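Local coordinates for putative cell invasion protein with MAC/Perforin domain (Bacteroides thetaiotaomicron VPI-5482, PDB 3KK7), which is of unknown function but belongs to the membrane-attack complex/perforin family, many of whose members insert into membranes and form pores, at residues L162-V167 against Y251-K256; G220-L225 against I295-G300; Y480-A485 against V527-L532; N488-Y493 against F501-D506. One frame throughout, in Å; residues are numbered along the deposited sequence.

Contact 1: residues L162-V167 against Y251-K256; sequences LSIEVV and YEWKNK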
loop_
_atom_site.group_PDB
_atom_site.type_symbol
_atom_site.label_atom_id
_atom_site.label_comp_id
_atom_site.label_asym_id
_atom_site.label_seq_id
_atom_site.Cartn_x
_atom_site.Cartn_y
_atom_site.Cartn_z
ATOM N N LEU A 162 8.603 16.557 18.624
ATOM C CA LEU A 162 9.683 16.059 19.483
ATOM C C LEU A 162 9.470 14.575 19.664
ATOM O O LEU A 162 8.322 14.122 19.710
ATOM C CB LEU A 162 9.700 16.781 20.849
ATOM C CG LEU A 162 10.685 16.399 21.967
ATOM C CD1 LEU A 162 12.137 16.569 21.533
ATOM C CD2 LEU A 162 10.445 17.216 23.270
ATOM N N SER A 163 10.569 13.823 19.742
ATOM C CA SER A 163 10.504 12.410 20.069
ATOM C C SER A 163 11.500 12.055 21.156
ATOM O O SER A 163 12.679 12.409 21.089
ATOM C CB SER A 163 10.735 11.542 18.843
ATOM O OG SER A 163 10.325 10.212 19.111
ATOM N N ILE A 164 11.008 11.369 22.172
ATOM C CA ILE A 164 11.807 10.979 23.318
ATOM C C ILE A 164 11.581 9.495 23.423
ATOM O O ILE A 164 10.445 9.070 23.655
ATOM C CB ILE A 164 11.325 11.701 24.599
ATOM C CG1 ILE A 164 11.489 13.209 24.420
ATOM C CG2 ILE A 164 12.069 11.204 25.845
ATOM C CD1 ILE A 164 11.155 14.019 25.628
ATOM N N GLU A 165 12.644 8.718 23.233
ATOM C CA GLU A 165 12.530 7.260 23.112
ATOM C C GLU A 165 13.499 6.515 24.018
ATOM O O GLU A 165 14.717 6.785 24.023
ATOM C CB GLU A 165 12.806 6.829 21.665
ATOM C CG GLU A 165 11.911 7.511 20.692
ATOM C CD GLU A 165 12.032 7.025 19.261
ATOM O OE1 GLU A 165 13.108 6.537 18.822
ATOM O OE2 GLU A 165 11.016 7.172 18.571
ATOM N N VAL A 166 12.968 5.576 24.783
ATOM C CA VAL A 166 13.829 4.621 25.443
ATOM C C VAL A 166 13.749 3.353 24.594
ATOM O O VAL A 166 12.684 2.748 24.437
ATOM C CB VAL A 166 13.439 4.402 26.865
ATOM C CG1 VAL A 166 14.425 3.409 27.516
ATOM C CG2 VAL A 166 13.461 5.724 27.568
ATOM N N VAL A 167 14.867 3.005 23.976
ATOM C CA VAL A 167 14.873 1.938 23.006
ATOM C C VAL A 167 15.445 0.713 23.673
ATOM O O VAL A 167 16.509 0.750 24.320
ATOM C CB VAL A 167 15.622 2.327 21.720
ATOM C CG1 VAL A 167 15.689 1.157 20.765
ATOM C CG2 VAL A 167 14.929 3.522 21.072
ATOM N N TYR A 251 11.775 21.124 27.121
ATOM C CA TYR A 251 11.675 19.868 27.830
ATOM C C TYR A 251 12.937 19.650 28.610
ATOM O O TYR A 251 13.918 20.317 28.382
ATOM C CB TYR A 251 11.378 18.723 26.866
ATOM C CG TYR A 251 12.563 18.250 26.112
ATOM C CD1 TYR A 251 12.942 18.868 24.930
ATOM C CD2 TYR A 251 13.323 17.181 26.580
ATOM C CE1 TYR A 251 14.051 18.448 24.219
ATOM C CE2 TYR A 251 14.450 16.747 25.876
ATOM C CZ TYR A 251 14.808 17.391 24.695
ATOM O OH TYR A 251 15.906 16.973 23.990
ATOM N N GLU A 252 12.900 18.729 29.557
ATOM C CA GLU A 252 14.072 18.416 30.326
ATOM C C GLU A 252 14.190 16.913 30.539
ATOM O O GLU A 252 13.270 16.273 31.029
ATOM C CB GLU A 252 14.042 19.149 31.664
ATOM C CG GLU A 252 15.426 19.381 32.224
ATOM C CD GLU A 252 15.411 19.979 33.613
ATOM O OE1 GLU A 252 14.947 19.284 34.544
ATOM O OE2 GLU A 252 15.867 21.130 33.768
ATOM N N TRP A 253 15.327 16.357 30.143
ATOM C CA TRP A 253 15.666 14.980 30.462
ATOM C C TRP A 253 16.979 15.012 31.260
ATOM O O TRP A 253 18.056 15.120 30.677
ATOM C CB TRP A 253 15.787 14.140 29.182
ATOM C CG TRP A 253 15.667 12.648 29.393
ATOM C CD1 TRP A 253 15.679 11.976 30.587
ATOM C CD2 TRP A 253 15.571 11.638 28.377
ATOM N NE1 TRP A 253 15.567 10.623 30.375
ATOM C CE2 TRP A 253 15.497 10.387 29.032
ATOM C CE3 TRP A 253 15.516 11.670 26.981
ATOM C CZ2 TRP A 253 15.383 9.187 28.346
ATOM C CZ3 TRP A 253 15.401 10.472 26.295
ATOM C CH2 TRP A 253 15.329 9.245 26.983
ATOM N N LYS A 254 16.876 14.986 32.595
ATOM C CA LYS A 254 18.057 14.898 33.471
ATOM C C LYS A 254 18.488 13.451 33.597
ATOM O O LYS A 254 17.647 12.595 33.859
ATOM C CB LYS A 254 17.754 15.367 34.884
ATOM C CG LYS A 254 17.462 16.836 35.062
ATOM C CD LYS A 254 17.810 17.276 36.510
ATOM C CE LYS A 254 16.808 18.261 37.062
ATOM N NZ LYS A 254 15.543 17.550 37.402
ATOM N N ASN A 255 19.784 13.178 33.448
ATOM C CA ASN A 255 20.335 11.826 33.676
ATOM C C ASN A 255 19.695 10.772 32.755
ATOM O O ASN A 255 19.140 9.785 33.236
ATOM C CB ASN A 255 20.169 11.401 35.162
ATOM C CG ASN A 255 20.408 12.559 36.154
ATOM O OD1 ASN A 255 21.535 13.029 36.333
ATOM N ND2 ASN A 255 19.336 13.003 36.813
ATOM N N LYS A 256 19.795 10.972 31.438
ATOM C CA LYS A 256 19.059 10.140 30.454
ATOM C C LYS A 256 19.645 8.718 30.285
ATOM O O LYS A 256 20.090 8.321 29.204
ATOM C CB LYS A 256 18.880 10.884 29.102
ATOM C CG LYS A 256 20.066 10.879 28.112
ATOM C CD LYS A 256 20.117 12.132 27.211
ATOM C CE LYS A 256 18.984 12.218 26.194
ATOM N NZ LYS A 256 19.293 11.594 24.862
#

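Contact 2: residues G220-L225 against I295-G300; sequences GRASAL and IKTLGG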
loop_
_atom_site.group_PDB
_atom_site.type_symbol
_atom_site.label_atom_id
_atom_site.label_comp_id
_atom_site.label_asym_id
_atom_site.label_seq_id
_atom_site.Cartn_x
_atom_site.Cartn_y
_atom_site.Cartn_z
ATOM N N GLY A 220 9.637 2.460 24.872
ATOM C CA GLY A 220 8.665 3.498 25.225
ATOM C C GLY A 220 9.001 4.795 24.486
ATOM O O GLY A 220 10.126 5.006 24.133
ATOM N N ARG A 221 8.029 5.654 24.239
ATOM C CA ARG A 221 8.291 6.920 23.546
ATOM C C ARG A 221 7.335 7.992 24.005
ATOM O O ARG A 221 6.158 7.705 24.184
ATOM C CB ARG A 221 8.094 6.744 22.045
ATOM C CG ARG A 221 8.118 8.021 21.194
ATOM C CD ARG A 221 7.998 7.642 19.724
ATOM N NE ARG A 221 8.169 8.768 18.816
ATOM C CZ ARG A 221 8.084 8.682 17.490
ATOM N NH1 ARG A 221 7.824 7.522 16.904
ATOM N NH2 ARG A 221 8.236 9.760 16.744
ATOM N N ALA A 222 7.834 9.213 24.209
ATOM C CA ALA A 222 6.947 10.357 24.356
ATOM C C ALA A 222 7.079 11.168 23.071
ATOM O O ALA A 222 8.169 11.392 22.575
ATOM C CB ALA A 222 7.292 11.172 25.571
ATOM N N SER A 223 5.939 11.574 22.531
ATOM C CA SER A 223 5.834 12.264 21.262
ATOM C C SER A 223 5.060 13.522 21.520
ATOM O O SER A 223 4.004 13.477 22.117
ATOM C CB SER A 223 5.031 11.411 20.298
ATOM O OG SER A 223 4.841 12.107 19.090
ATOM N N ALA A 224 5.598 14.654 21.095
ATOM C CA ALA A 224 4.987 15.950 21.320
ATOM C C ALA A 224 4.935 16.695 19.987
ATOM O O ALA A 224 5.932 16.714 19.251
ATOM C CB ALA A 224 5.803 16.749 22.344
ATOM N N LEU A 225 3.781 17.296 19.691
ATOM C CA LEU A 225 3.632 18.160 18.530
ATOM C C LEU A 225 3.465 19.577 19.030
ATOM O O LEU A 225 2.879 19.794 20.090
ATOM C CB LEU A 225 2.426 17.757 17.689
ATOM C CG LEU A 225 2.373 16.285 17.294
ATOM C CD1 LEU A 225 1.020 15.987 16.688
ATOM C CD2 LEU A 225 3.503 15.983 16.341
ATOM N N ILE A 295 1.093 16.136 23.894
ATOM C CA ILE A 295 1.921 14.951 23.953
ATOM C C ILE A 295 1.093 13.675 23.984
ATOM O O ILE A 295 -0.123 13.702 24.218
ATOM C CB ILE A 295 2.868 14.974 25.129
ATOM C CG1 ILE A 295 2.111 14.990 26.445
ATOM C CG2 ILE A 295 3.782 16.148 25.033
ATOM C CD1 ILE A 295 2.904 14.277 27.515
ATOM N N LYS A 296 1.777 12.578 23.703
ATOM C CA LYS A 296 1.217 11.238 23.745
ATOM C C LYS A 296 2.355 10.304 24.051
ATOM O O LYS A 296 3.417 10.424 23.437
ATOM C CB LYS A 296 0.593 10.824 22.405
ATOM C CG LYS A 296 -0.154 9.451 22.498
ATOM C CD LYS A 296 -1.003 9.078 21.255
ATOM C CE LYS A 296 -0.184 8.588 20.076
ATOM N NZ LYS A 296 -1.076 7.971 19.046
ATOM N N THR A 297 2.156 9.382 24.992
ATOM C CA THR A 297 3.189 8.405 25.324
ATOM C C THR A 297 2.795 7.085 24.698
ATOM O O THR A 297 1.611 6.785 24.553
ATOM C CB THR A 297 3.407 8.253 26.831
ATOM O OG1 THR A 297 2.160 8.015 27.484
ATOM C CG2 THR A 297 4.036 9.497 27.407
ATOM N N LEU A 298 3.808 6.337 24.275
ATOM C CA LEU A 298 3.633 5.030 23.666
ATOM C C LEU A 298 4.270 4.032 24.608
ATOM O O LEU A 298 5.482 4.104 24.841
ATOM C CB LEU A 298 4.333 4.945 22.322
ATOM C CG LEU A 298 3.868 5.893 21.230
ATOM C CD1 LEU A 298 4.585 5.542 19.942
ATOM C CD2 LEU A 298 2.398 5.815 21.025
ATOM N N GLY A 299 3.463 3.129 25.163
ATOM C CA GLY A 299 3.957 2.118 26.088
ATOM C C GLY A 299 4.136 2.673 27.478
ATOM O O GLY A 299 3.756 3.802 27.762
ATOM N N GLY A 300 4.731 1.863 28.345
ATOM C CA GLY A 300 4.919 2.229 29.757
ATOM C C GLY A 300 3.595 2.328 30.476
ATOM O O GLY A 300 2.588 1.806 30.009
#

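Contact 3: residues Y480-A485 against V527-L532; sequences YKFKNA and VTMTTL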
loop_
_atom_site.group_PDB
_atom_site.type_symbol
_atom_site.label_atom_id
_atom_site.label_comp_id
_atom_site.label_asym_id
_atom_site.label_seq_id
_atom_site.Cartn_x
_atom_site.Cartn_y
_atom_site.Cartn_z
ATOM N N TYR A 480 -4.244 -26.278 -17.251
ATOM C CA TYR A 480 -4.379 -27.125 -16.093
ATOM C C TYR A 480 -4.639 -26.216 -14.899
ATOM O O TYR A 480 -4.489 -25.005 -14.986
ATOM C CB TYR A 480 -3.099 -27.926 -15.858
ATOM C CG TYR A 480 -2.734 -28.900 -16.965
ATOM C CD1 TYR A 480 -3.127 -30.228 -16.911
ATOM C CD2 TYR A 480 -1.963 -28.488 -18.048
ATOM C CE1 TYR A 480 -2.770 -31.121 -17.915
ATOM C CE2 TYR A 480 -1.604 -29.367 -19.051
ATOM C CZ TYR A 480 -2.013 -30.676 -18.979
ATOM O OH TYR A 480 -1.655 -31.534 -19.976
ATOM N N LYS A 481 -5.028 -26.809 -13.783
ATOM C CA LYS A 481 -5.274 -26.039 -12.582
ATOM C C LYS A 481 -4.885 -26.850 -11.347
ATOM O O LYS A 481 -4.815 -28.094 -11.387
ATOM C CB LYS A 481 -6.753 -25.646 -12.506
ATOM C CG LYS A 481 -7.648 -26.803 -12.134
ATOM C CD LYS A 481 -9.127 -26.500 -12.267
ATOM C CE LYS A 481 -9.949 -27.651 -11.695
ATOM N NZ LYS A 481 -11.376 -27.430 -11.931
ATOM N N PHE A 482 -4.641 -26.136 -10.254
ATOM C CA PHE A 482 -4.510 -26.774 -8.947
ATOM C C PHE A 482 -4.862 -25.770 -7.845
ATOM O O PHE A 482 -4.768 -24.549 -8.052
ATOM C CB PHE A 482 -3.102 -27.348 -8.742
ATOM C CG PHE A 482 -2.054 -26.303 -8.498
ATOM C CD1 PHE A 482 -1.474 -25.621 -9.563
ATOM C CD2 PHE A 482 -1.651 -25.991 -7.200
ATOM C CE1 PHE A 482 -0.492 -24.643 -9.336
ATOM C CE2 PHE A 482 -0.678 -25.005 -6.958
ATOM C CZ PHE A 482 -0.096 -24.328 -8.022
ATOM N N LYS A 483 -5.270 -26.295 -6.690
ATOM C CA LYS A 483 -5.556 -25.468 -5.534
ATOM C C LYS A 483 -4.433 -25.520 -4.521
ATOM O O LYS A 483 -4.045 -26.600 -4.099
ATOM C CB LYS A 483 -6.849 -25.910 -4.856
ATOM C CG LYS A 483 -7.386 -24.872 -3.909
ATOM C CD LYS A 483 -8.739 -25.241 -3.362
ATOM C CE LYS A 483 -8.625 -26.279 -2.283
ATOM N NZ LYS A 483 -9.858 -26.261 -1.477
ATOM N N ASN A 484 -3.940 -24.352 -4.112
ATOM C CA ASN A 484 -3.017 -24.240 -2.982
ATOM C C ASN A 484 -3.802 -24.484 -1.691
ATOM O O ASN A 484 -4.773 -23.796 -1.400
ATOM C CB ASN A 484 -2.360 -22.855 -2.969
ATOM C CG ASN A 484 -1.329 -22.698 -1.871
ATOM O OD1 ASN A 484 -1.633 -22.863 -0.689
ATOM N ND2 ASN A 484 -0.102 -22.362 -2.252
ATOM N N ALA A 485 -3.375 -25.477 -0.925
ATOM C CA ALA A 485 -4.094 -25.885 0.271
ATOM C C ALA A 485 -3.944 -24.882 1.398
ATOM O O ALA A 485 -4.867 -24.696 2.167
ATOM C CB ALA A 485 -3.618 -27.255 0.734
ATOM N N VAL A 527 1.553 -28.099 -9.693
ATOM C CA VAL A 527 2.917 -27.649 -9.915
ATOM C C VAL A 527 3.255 -26.932 -8.617
ATOM O O VAL A 527 2.348 -26.504 -7.905
ATOM C CB VAL A 527 3.017 -26.761 -11.155
ATOM C CG1 VAL A 527 4.310 -25.999 -11.176
ATOM C CG2 VAL A 527 2.891 -27.635 -12.406
ATOM N N THR A 528 4.532 -26.876 -8.260
ATOM C CA THR A 528 4.930 -26.276 -6.993
ATOM C C THR A 528 4.780 -24.762 -7.108
ATOM O O THR A 528 4.846 -24.197 -8.217
ATOM C CB THR A 528 6.382 -26.595 -6.626
ATOM O OG1 THR A 528 7.252 -25.997 -7.594
ATOM C CG2 THR A 528 6.610 -28.108 -6.551
HETATM N N MSE A 529 4.577 -24.106 -5.966
HETATM C CA MSE A 529 4.401 -22.676 -5.977
HETATM C C MSE A 529 5.622 -21.988 -6.562
HETATM O O MSE A 529 5.490 -21.020 -7.317
HETATM C CB MSE A 529 4.106 -22.136 -4.575
HETATM C CG MSE A 529 2.711 -22.465 -4.061
HETATM SE SE MSE A 529 1.244 -21.948 -5.246
HETATM C CE MSE A 529 1.313 -20.015 -5.045
ATOM N N THR A 530 6.808 -22.501 -6.251
ATOM C CA THR A 530 8.030 -21.809 -6.643
ATOM C C THR A 530 8.129 -21.862 -8.159
ATOM O O THR A 530 8.470 -20.864 -8.775
ATOM C CB THR A 530 9.318 -22.347 -5.924
ATOM O OG1 THR A 530 9.663 -23.625 -6.442
ATOM C CG2 THR A 530 9.141 -22.490 -4.412
ATOM N N THR A 531 7.769 -23.002 -8.761
ATOM C CA THR A 531 7.722 -23.130 -10.228
ATOM C C THR A 531 6.726 -22.133 -10.805
ATOM O O THR A 531 7.012 -21.432 -11.781
ATOM C CB THR A 531 7.353 -24.576 -10.675
ATOM O OG1 THR A 531 8.469 -25.439 -10.429
ATOM C CG2 THR A 531 6.962 -24.646 -12.173
ATOM N N LEU A 532 5.566 -22.031 -10.186
ATOM C CA LEU A 532 4.555 -21.117 -10.685
ATOM C C LEU A 532 5.076 -19.685 -10.737
ATOM O O LEU A 532 5.100 -19.057 -11.792
ATOM C CB LEU A 532 3.299 -21.197 -9.822
ATOM C CG LEU A 532 2.012 -20.735 -10.500
ATOM C CD1 LEU A 532 1.763 -21.594 -11.774
ATOM C CD2 LEU A 532 0.837 -20.808 -9.493
#

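Contact 4: residues N488-Y493 against F501-D506; sequences NIWYIY and FAYYDD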
loop_
_atom_site.group_PDB
_atom_site.type_symbol
_atom_site.label_atom_id
_atom_site.label_comp_id
_atom_site.label_asym_id
_atom_site.label_seq_id
_atom_site.Cartn_x
_atom_site.Cartn_y
_atom_site.Cartn_z
ATOM N N ASN A 488 -6.021 -21.650 -0.267
ATOM C CA ASN A 488 -7.260 -21.901 -1.008
ATOM C C ASN A 488 -7.416 -21.068 -2.271
ATOM O O ASN A 488 -8.504 -20.658 -2.631
ATOM C CB ASN A 488 -8.493 -21.823 -0.089
ATOM C CG ASN A 488 -8.698 -23.125 0.703
ATOM O OD1 ASN A 488 -8.733 -24.209 0.111
ATOM N ND2 ASN A 488 -8.818 -23.027 2.031
ATOM N N ILE A 489 -6.311 -20.848 -2.961
ATOM C CA ILE A 489 -6.339 -20.156 -4.238
ATOM C C ILE A 489 -6.228 -21.198 -5.335
ATOM O O ILE A 489 -5.458 -22.164 -5.223
ATOM C CB ILE A 489 -5.204 -19.117 -4.359
ATOM C CG1 ILE A 489 -5.353 -18.075 -3.235
ATOM C CG2 ILE A 489 -5.223 -18.460 -5.730
ATOM C CD1 ILE A 489 -4.251 -17.065 -3.169
ATOM N N TRP A 490 -7.041 -21.022 -6.370
ATOM C CA TRP A 490 -6.945 -21.831 -7.565
ATOM C C TRP A 490 -5.979 -21.116 -8.478
ATOM O O TRP A 490 -6.034 -19.895 -8.599
ATOM C CB TRP A 490 -8.295 -21.970 -8.260
ATOM C CG TRP A 490 -9.170 -23.053 -7.702
ATOM C CD1 TRP A 490 -10.288 -22.882 -6.948
ATOM C CD2 TRP A 490 -9.015 -24.468 -7.878
ATOM N NE1 TRP A 490 -10.837 -24.098 -6.632
ATOM C CE2 TRP A 490 -10.079 -25.092 -7.184
ATOM C CE3 TRP A 490 -8.094 -25.270 -8.559
ATOM C CZ2 TRP A 490 -10.241 -26.485 -7.136
ATOM C CZ3 TRP A 490 -8.258 -26.668 -8.516
ATOM C CH2 TRP A 490 -9.321 -27.252 -7.807
ATOM N N TYR A 491 -5.068 -21.874 -9.071
ATOM C CA TYR A 491 -4.143 -21.345 -10.063
ATOM C C TYR A 491 -4.374 -22.155 -11.332
ATOM O O TYR A 491 -4.141 -23.379 -11.354
ATOM C CB TYR A 491 -2.696 -21.457 -9.595
ATOM C CG TYR A 491 -2.370 -20.619 -8.405
ATOM C CD1 TYR A 491 -2.019 -19.289 -8.557
ATOM C CD2 TYR A 491 -2.410 -21.139 -7.122
ATOM C CE1 TYR A 491 -1.711 -18.480 -7.457
ATOM C CE2 TYR A 491 -2.102 -20.334 -6.013
ATOM C CZ TYR A 491 -1.758 -19.005 -6.204
ATOM O OH TYR A 491 -1.454 -18.183 -5.155
ATOM N N ILE A 492 -4.906 -21.466 -12.345
ATOM C CA ILE A 492 -5.154 -22.030 -13.666
ATOM C C ILE A 492 -4.033 -21.534 -14.568
ATOM O O ILE A 492 -3.855 -20.331 -14.742
ATOM C CB ILE A 492 -6.533 -21.631 -14.200
ATOM C CG1 ILE A 492 -7.580 -21.958 -13.132
ATOM C CG2 ILE A 492 -6.842 -22.364 -15.482
ATOM C CD1 ILE A 492 -9.026 -21.938 -13.620
ATOM N N TYR A 493 -3.255 -22.468 -15.105
ATOM C CA TYR A 493 -2.010 -22.128 -15.775
ATOM C C TYR A 493 -1.898 -22.818 -17.102
ATOM O O TYR A 493 -2.376 -23.934 -17.270
ATOM C CB TYR A 493 -0.801 -22.495 -14.900
ATOM C CG TYR A 493 -0.588 -23.977 -14.668
ATOM C CD1 TYR A 493 -1.303 -24.653 -13.684
ATOM C CD2 TYR A 493 0.366 -24.690 -15.406
ATOM C CE1 TYR A 493 -1.090 -25.999 -13.442
ATOM C CE2 TYR A 493 0.584 -26.048 -15.183
ATOM C CZ TYR A 493 -0.151 -26.699 -14.203
ATOM O OH TYR A 493 0.045 -28.043 -13.984
ATOM N N PHE A 501 -4.111 -17.561 -14.577
ATOM C CA PHE A 501 -5.170 -16.816 -13.910
ATOM C C PHE A 501 -5.391 -17.438 -12.550
ATOM O O PHE A 501 -5.587 -18.658 -12.448
ATOM C CB PHE A 501 -6.497 -16.830 -14.686
ATOM C CG PHE A 501 -6.400 -16.360 -16.120
ATOM C CD1 PHE A 501 -5.587 -15.306 -16.486
ATOM C CD2 PHE A 501 -7.168 -16.969 -17.110
ATOM C CE1 PHE A 501 -5.514 -14.871 -17.827
ATOM C CE2 PHE A 501 -7.096 -16.555 -18.465
ATOM C CZ PHE A 501 -6.271 -15.500 -18.810
ATOM N N ALA A 502 -5.378 -16.605 -11.502
ATOM C CA ALA A 502 -5.619 -17.070 -10.120
ATOM C C ALA A 502 -6.941 -16.533 -9.536
ATOM O O ALA A 502 -7.439 -15.509 -9.973
ATOM C CB ALA A 502 -4.432 -16.676 -9.213
ATOM N N TYR A 503 -7.499 -17.231 -8.551
ATOM C CA TYR A 503 -8.674 -16.732 -7.804
ATOM C C TYR A 503 -8.900 -17.540 -6.525
ATOM O O TYR A 503 -8.689 -18.756 -6.522
ATOM C CB TYR A 503 -9.975 -16.689 -8.658
ATOM C CG TYR A 503 -10.516 -18.017 -9.205
ATOM C CD1 TYR A 503 -10.261 -18.420 -10.512
ATOM C CD2 TYR A 503 -11.330 -18.846 -8.426
ATOM C CE1 TYR A 503 -10.774 -19.645 -11.013
ATOM C CE2 TYR A 503 -11.837 -20.053 -8.907
ATOM C CZ TYR A 503 -11.559 -20.445 -10.193
ATOM O OH TYR A 503 -12.069 -21.640 -10.660
ATOM N N TYR A 504 -9.315 -16.860 -5.451
ATOM C CA TYR A 504 -9.723 -17.534 -4.211
ATOM C C TYR A 504 -10.921 -18.453 -4.483
ATOM O O TYR A 504 -11.740 -18.153 -5.339
ATOM C CB TYR A 504 -10.054 -16.522 -3.113
ATOM C CG TYR A 504 -10.509 -17.197 -1.841
ATOM C CD1 TYR A 504 -9.590 -17.742 -0.941
ATOM C CD2 TYR A 504 -11.876 -17.351 -1.564
ATOM C CE1 TYR A 504 -10.025 -18.407 0.215
ATOM C CE2 TYR A 504 -12.318 -18.012 -0.411
ATOM C CZ TYR A 504 -11.394 -18.532 0.461
ATOM O OH TYR A 504 -11.857 -19.173 1.580
ATOM N N ASP A 505 -11.001 -19.567 -3.750
ATOM C CA ASP A 505 -11.954 -20.638 -4.034
ATOM C C ASP A 505 -13.369 -20.347 -3.538
ATOM O O ASP A 505 -13.833 -20.864 -2.505
ATOM C CB ASP A 505 -11.462 -21.976 -3.463
ATOM C CG ASP A 505 -12.268 -23.167 -3.969
ATOM O OD1 ASP A 505 -13.021 -23.010 -4.948
ATOM O OD2 ASP A 505 -12.132 -24.276 -3.414
ATOM N N ASP A 506 -14.041 -19.505 -4.304
ATOM C CA ASP A 506 -15.438 -19.225 -4.115
ATOM C C ASP A 506 -16.005 -19.096 -5.503
ATOM O O ASP A 506 -15.617 -18.209 -6.247
ATOM C CB ASP A 506 -15.666 -17.939 -3.327
ATOM C CG ASP A 506 -17.127 -17.783 -2.867
ATOM O OD1 ASP A 506 -18.072 -18.227 -3.566
ATOM O OD2 ASP A 506 -17.330 -17.195 -1.790
#

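Contact 1: residues L162-V167 against Y251-K256
Trp253 and Tyr251 project from strand 251-254 onto Ile164, Leu162 and Val166, laying a small three-stranded antiparallel sheet over the large curled antiparallel sheet of the MACPF domain. The strand axes approach to 10.5 Å at 20°, the spacing of two stacked layers. Ile164 carries the centre of the contact, because its branches divide between the two aromatic residues. Its CG2 lies 3.4 Å from Trp253 CZ3, and its CD1 lies 4.0 Å from Tyr251 CD2. Leu162 approaches the CD1 flank of the same ring obliquely, from the same side of its plane as Ile164, with Leu162 CD2 3.4 Å from Tyr251 CD1. A serine in place of Tyr251 would remove the ring and would probably open a gap beside Leu162 CD2 and Ile164 CD1, leaving both methyls without their aromatic partner. With CG opposite the backbone N (chi1 -160°), Trp253 carries its six-membered ring across to the larger sheet, where Val166 CG2 sits 4.0 Å from Trp253 CH2. Leu324 of helix 321-326 also packs on Val166 and Trp253. The indole is confined by Lys256 CB, 3.3 Å above its plane, and by Glu165 O, at its edge 3.9 Å from Trp253 CH2.

Contact 2: residues G220-L225 against I295-G300
Arg221 runs fully extended from a CG placed opposite its own backbone N (chi1 171°), whereas Leu298 turns CG opposite its carbonyl carbon (chi1 -62°), and the two side chains lie alongside each other, pointing the same way, with Arg221 CD 4.0 Å from Leu298 CD1. On the other face of the sheet, Ile295 has CG1 between the backbone N and the carbonyl carbon (chi1 63°), which puts CG2 beside the backbone N and at 3.4 Å from Ala224 CB. A looser apolar approach follows on that face, Ala222 CB to Thr297 CG2 at 4.1 Å. The backbones are antiparallel neighbours. Arg221 and Leu298 form one hydrogen-bonded pair, in which Leu298 N gives to Arg221 O at 2.7 Å and Arg221 N returns a bond to Leu298 O at 3.0 Å. Ser223 and Lys296 form the next, with two bonds of 2.9 Å, Ser223 N to Lys296 O and Lys296 N to Ser223 O. The polar ends are satisfied further off: Arg221 NH1 gives to the backbone oxygens of Ile69 and Ile336, Lys296 NZ forms a salt bridge with Asp71, and Thr297 OG1 bonds to Tyr304 N. Trp323 of helix 321-326 packs on Ala222 and Thr297, and Ile274 of strand 271-274 on Ala224 and Ile295. Strand 157-173 pairs with the opposite edge of strand 220-230, placing this contact in the interior of the large MACPF sheet.

Contact 3: residues Y480-A485 against V527-L532
Phe482 presents one ring face to the backbone of Val527 and its outer edge to Met529, which is modelled as selenomethionine. Val527 O stands 3.3 Å above the ring plane, displaced toward the rim. The selenium approaches quite differently: it lies 5.1 Å from the ring centroid and 80° off the normal, close to the plane, in a Met-aromatic contact at the edge. Leu532 completes the group at the far end of the ring, its CD2 3.9 Å from Phe482 CZ. Phe482 reaches all three because its CG lies between the backbone N and the carbonyl carbon (chi1 73°). Exchanging Phe482 for an alanine would probably leave Met529 SE and Leu532 CD2 facing a gap, with the bent methionine chain freer to turn. Beyond the ring, Asn484 crosses Met529 at about a right angle, its ND2 3.3 Å from the selenium. The same amide is engaged elsewhere, OD1 accepting from Thr487 N and ND2 giving to Asp186 of helix 177-186. Thr528 fixes the start of helix 529-535 as its N-cap, OG1 accepting from Thr531 N at 3.3 Å along a fairly straight bond (159°). The whole is an example of helix-on-sheet packing: the first turn of an N-capped helix rests on strand 480-484, at the margin of the four-stranded mixed sheet in the D3 domain.

Contact 4: residues N488-Y493 against F501-D506
Trp490 and Tyr503 lie side by side on one face of the hairpin formed by strands 489-494 and 499-504. Trp490 CB sits over the phenol ring in a CH-pi contact, 4.1 Å from its centroid and 14° off the normal, while the indole and phenol planes are inclined at 42°. Tyr503 CG lies between its backbone N and carbonyl carbon, which brings the ring over Trp490 CB. Ile492 CD1 approaches the same phenol obliquely, 3.9 Å from Tyr503 CE1. On the reverse face Ala502 CB meets Tyr491 CD1 at 3.6 Å. Two antiparallel hydrogen-bonded pairs, Trp490 with Tyr503 and Ile492 with Phe501, set the alignment, Trp490 N giving to Tyr503 O at 2.8 Å. Past the strand end, Asp505 N donates to Asn488 O at 2.9 Å. An inverse gamma turn is centred on Asp505, whose carboxylate stands at 85° to the indole, with OD1 3.0 Å from Trp490 NE1. Tyr197 of helix 190-198 packs against Ile489, Ala502 and Tyr504. Lys481 makes a cation-pi contact with Trp490, and Lys483 NZ bonds to Asn488 OD1. With a lysine at its pi system and a carboxylate oxygen near its plane beside NE1, the indole may be polarised.

All four contacts are largely buried, but they fall into two distant pairs. Contacts 1 and 2 share the large MACPF sheet, where strands 157-173 and 220-230 are neighbours; contacts 3 and 4 share the D3 sheet through strands 480-484 and 489-494. The centres of contacts 1 and 3 are about 52 Å apart, on opposite sides of the chain's centre. In each pair one member is strand pairing, with backbone bonds across it (contacts 2 and 4), and the other joins a separate layer through side chains around aromatic rings (contacts 1 and 3). Contact 2 is almost wholly buried within its sheet, whereas contacts 1 and 4 include partly exposed aromatic residues.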